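Beta-galactosidase (Bacillus circulans subsp. alkalophilus, PDB 3TTY) hydrolyses beta-galactosides, releasing terminal galactose, as a trimeric glycoside hydrolase with a TIM-barrel domain that binds galactose. Local coordinates at residues Phe6-Tyr11 with Gly36-Thr41. Sequence-based numbering, arbitrary orientation.
Sequences FPKIWY and GIDVAT
The first beta-alpha-beta unit of the TIM barrel, strand 10-14, helix 22-35 and strand 39-42, begins its strand pairing here, where Tyr-11 meets Asp-38 and Val-39. It illustrates how an aspartate just ahead of a strand can add side-chain bonds to the backbone pairing of two parallel strands. The carbonyl oxygen of Tyr-11 accepts two backbone bonds: the N of Asp-38 comes nearly in line with the C=O at 2.6 Å, while the N of Val-39 stands above the carbonyl plane at 3.1 Å. Asp-38 answers with its side chain. A chi1 of 50° tucks CG over the backbone, between N and C, turning the carboxylate back to the first strand, where OD1 takes the N-H of Tyr-11 at 3.0 Å, almost along its C-O axis. OD2 offers its syn lone pair to NZ of Lys-8, a short salt bridge of 2.5 Å. The lysine chain, bent at chi3 and chi4, also lets NZ reach the O of Ile-9 and a water that donates to the O of Gly-36, the Schellman glycine ending helix 22-35. Phe-6 turns its ring edge to this carboxylate, CZ lying 3.4 Å from OD1 of Asp-38 with the two planes nearly perpendicular, and its CE2 packs on CB of Val-39. Over one face of that ring lies CD1 of Trp-10, whose NE1 bonds to the O of Phe-6; the CD2 of Tyr-11 meets CG1 of Ile-37 obliquely, while its ring edge faces the O of Gly-36. Were Asp-38 an alanine, the N-H of Tyr-11 and the ammonium of Lys-8 would probably both lose their carboxylate partner. With its two oxygens divided between a strand amide and a lysine, the carboxylate is probably held against rotation, and the bonded ammonium probably offsets the closeness of OD1 to the O of Tyr-11, two acceptors 3.0 Å apart.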
ATOM      1  N   PHE A   6      48.039  15.505   4.040  1.00 29.42           N
ATOM      2  CA  PHE A   6      47.245  14.880   5.098  1.00 26.79           C
ATOM      3  C   PHE A   6      47.438  13.385   4.921  1.00 27.50           C
ATOM      4  O   PHE A   6      46.540  12.700   4.438  1.00 23.38           O
ATOM      5  CB  PHE A   6      45.774  15.290   4.902  1.00 26.73           C
ATOM      6  CG  PHE A   6      44.850  14.934   6.043  1.00 26.28           C
ATOM      7  CD1 PHE A   6      45.295  14.226   7.150  1.00 24.38           C
ATOM      8  CD2 PHE A   6      43.509  15.309   5.986  1.00 23.49           C
ATOM      9  CE1 PHE A   6      44.415  13.908   8.192  1.00 23.87           C
ATOM     10  CE2 PHE A   6      42.619  14.994   7.019  1.00 21.35           C
ATOM     11  CZ  PHE A   6      43.069  14.294   8.120  1.00 22.23           C
ATOM     12  N   PRO A   7      48.625  12.877   5.313  1.00 27.76           N
ATOM     13  CA  PRO A   7      49.118  11.544   4.949  1.00 25.00           C
ATOM     14  C   PRO A   7      48.734  10.427   5.916  1.00 21.71           C
ATOM     15  O   PRO A   7      49.587   9.672   6.365  1.00 23.04           O
ATOM     16  CB  PRO A   7      50.634  11.740   4.936  1.00 27.37           C
ATOM     17  CG  PRO A   7      50.871  12.735   6.054  1.00 25.22           C
ATOM     18  CD  PRO A   7      49.609  13.610   6.134  1.00 28.39           C
ATOM     19  N   LYS A   8      47.449  10.318   6.217  1.00 23.76           N
ATOM     20  CA  LYS A   8      46.930   9.205   7.002  1.00 23.26           C
ATOM     21  C   LYS A   8      45.508   8.919   6.553  1.00 21.23           C
ATOM     22  O   LYS A   8      44.980   9.588   5.669  1.00 23.06           O
ATOM     23  CB  LYS A   8      46.971   9.511   8.519  1.00 22.77           C
ATOM     24  CG  LYS A   8      46.332  10.850   8.930  1.00 20.70           C
ATOM     25  CD  LYS A   8      46.421  11.103  10.436  1.00 18.86           C
ATOM     26  CE  LYS A   8      45.618  10.063  11.252  1.00 22.08           C
ATOM     27  NZ  LYS A   8      44.139  10.277  11.176  1.00 21.75           N
ATOM     28  N   ILE A   9      44.890   7.916   7.157  1.00 24.44           N
ATOM     29  CA  ILE A   9      43.467   7.682   6.974  1.00 19.45           C
ATOM     30  C   ILE A   9      42.730   8.762   7.754  1.00 21.74           C
ATOM     31  O   ILE A   9      42.722   8.745   8.982  1.00 22.60           O
ATOM     32  CB  ILE A   9      43.082   6.289   7.484  1.00 19.10           C
ATOM     33  CG1 ILE A   9      43.797   5.224   6.640  1.00 18.30           C
ATOM     34  CG2 ILE A   9      41.572   6.102   7.442  1.00 19.09           C
ATOM     35  CD1 ILE A   9      43.759   3.848   7.214  1.00 17.93           C
ATOM     36  N   TRP A  10      42.149   9.725   7.043  1.00 18.97           N
ATOM     37  CA  TRP A  10      41.421  10.813   7.699  1.00 21.67           C
ATOM     38  C   TRP A  10      40.374  10.286   8.686  1.00 19.70           C
ATOM     39  O   TRP A  10      39.760   9.238   8.471  1.00 16.01           O
ATOM     40  CB  TRP A  10      40.732  11.719   6.668  1.00 20.85           C
ATOM     41  CG  TRP A  10      41.647  12.219   5.584  1.00 21.44           C
ATOM     42  CD1 TRP A  10      42.978  11.965   5.449  1.00 22.75           C
ATOM     43  CD2 TRP A  10      41.286  13.055   4.484  1.00 22.19           C
ATOM     44  NE1 TRP A  10      43.471  12.588   4.333  1.00 23.92           N
ATOM     45  CE2 TRP A  10      42.453  13.268   3.724  1.00 24.96           C
ATOM     46  CE3 TRP A  10      40.092  13.649   4.072  1.00 18.23           C
ATOM     47  CZ2 TRP A  10      42.460  14.052   2.572  1.00 23.01           C
ATOM     48  CZ3 TRP A  10      40.099  14.420   2.929  1.00 24.82           C
ATOM     49  CH2 TRP A  10      41.278  14.618   2.191  1.00 27.51           C
ATOM     50  N   TYR A  11      40.159  11.030   9.762  1.00 18.37           N
ATOM     51  CA  TYR A  11      39.216  10.610  10.787  1.00 20.00           C
ATOM     52  C   TYR A  11      38.442  11.807  11.328  1.00 21.41           C
ATOM     53  O   TYR A  11      39.030  12.738  11.886  1.00 21.94           O
ATOM     54  CB  TYR A  11      39.961   9.897  11.916  1.00 19.59           C
ATOM     55  CG  TYR A  11      39.058   9.112  12.821  1.00 24.68           C
ATOM     56  CD1 TYR A  11      38.224   8.120  12.309  1.00 16.34           C
ATOM     57  CD2 TYR A  11      39.039   9.356  14.191  1.00 22.04           C
ATOM     58  CE1 TYR A  11      37.396   7.396  13.136  1.00 21.89           C
ATOM     59  CE2 TYR A  11      38.219   8.644  15.025  1.00 19.18           C
ATOM     60  CZ  TYR A  11      37.398   7.661  14.504  1.00 21.64           C
ATOM     61  OH  TYR A  11      36.580   6.946  15.352  1.00 16.32           O
ATOM     62  N   GLY A  36      41.107  11.704  18.546  1.00 25.56           N
ATOM     63  CA  GLY A  36      41.997  11.653  17.399  1.00 22.38           C
ATOM     64  C   GLY A  36      41.281  11.984  16.096  1.00 24.70           C
ATOM     65  O   GLY A  36      41.625  11.460  15.035  1.00 21.41           O
ATOM     66  N   ILE A  37      40.278  12.855  16.186  1.00 23.80           N
ATOM     67  CA  ILE A  37      39.559  13.358  15.020  1.00 20.72           C
ATOM     68  C   ILE A  37      40.323  14.522  14.402  1.00 21.30           C
ATOM     69  O   ILE A  37      40.600  15.512  15.079  1.00 28.13           O
ATOM     70  CB  ILE A  37      38.125  13.785  15.396  1.00 20.47           C
ATOM     71  CG1 ILE A  37      37.231  12.541  15.455  1.00 18.61           C
ATOM     72  CG2 ILE A  37      37.575  14.828  14.402  1.00 19.35           C
ATOM     73  CD1 ILE A  37      35.971  12.715  16.275  1.00 19.06           C
ATOM     74  N   ASP A  38      40.662  14.403  13.120  1.00 18.14           N
ATOM     75  CA  ASP A  38      41.518  15.383  12.459  1.00 19.44           C
ATOM     76  C   ASP A  38      40.948  15.953  11.144  1.00 24.07           C
ATOM     77  O   ASP A  38      41.630  16.705  10.429  1.00 20.84           O
ATOM     78  CB  ASP A  38      42.941  14.824  12.259  1.00 18.53           C
ATOM     79  CG  ASP A  38      42.953  13.439  11.614  1.00 22.90           C
ATOM     80  OD1 ASP A  38      41.920  13.022  11.042  1.00 22.01           O
ATOM     81  OD2 ASP A  38      44.007  12.767  11.672  1.00 21.28           O
ATOM     82  N   VAL A  39      39.706  15.598  10.825  1.00 22.70           N
ATOM     83  CA  VAL A  39      39.034  16.194   9.670  1.00 18.99           C
ATOM     84  C   VAL A  39      37.586  16.586   9.972  1.00 20.08           C
ATOM     85  O   VAL A  39      36.854  15.860  10.630  1.00 19.11           O
ATOM     86  CB  VAL A  39      39.115  15.285   8.425  1.00 20.17           C
ATOM     87  CG1 VAL A  39      38.313  14.015   8.621  1.00 19.93           C
ATOM     88  CG2 VAL A  39      38.656  16.041   7.189  1.00 18.96           C
ATOM     89  N   ALA A  40      37.186  17.755   9.498  1.00 18.76           N
ATOM     90  CA  ALA A  40      35.827  18.225   9.684  1.00 19.31           C
ATOM     91  C   ALA A  40      35.232  18.558   8.324  1.00 20.36           C
ATOM     92  O   ALA A  40      35.884  19.207   7.496  1.00 22.98           O
ATOM     93  CB  ALA A  40      35.794  19.462  10.612  1.00 16.56           C
ATOM     94  N   THR A  41      34.007  18.095   8.092  1.00 18.12           N
ATOM     95  CA  THR A  41      33.263  18.406   6.877  1.00 17.06           C
ATOM     96  C   THR A  41      32.238  19.460   7.257  1.00 16.86           C
ATOM     97  O   THR A  41      31.240  19.160   7.899  1.00 17.38           O
ATOM     98  CB  THR A  41      32.525  17.156   6.336  1.00 22.61           C
ATOM     99  OG1 THR A  41      33.473  16.132   6.002  1.00 19.27           O
ATOM    100  CG2 THR A  41      31.679  17.499   5.106  1.00 16.73           C
TER
HETATM  101  O   HOH W   1      42.960   9.711  13.690  1.00 20.19           O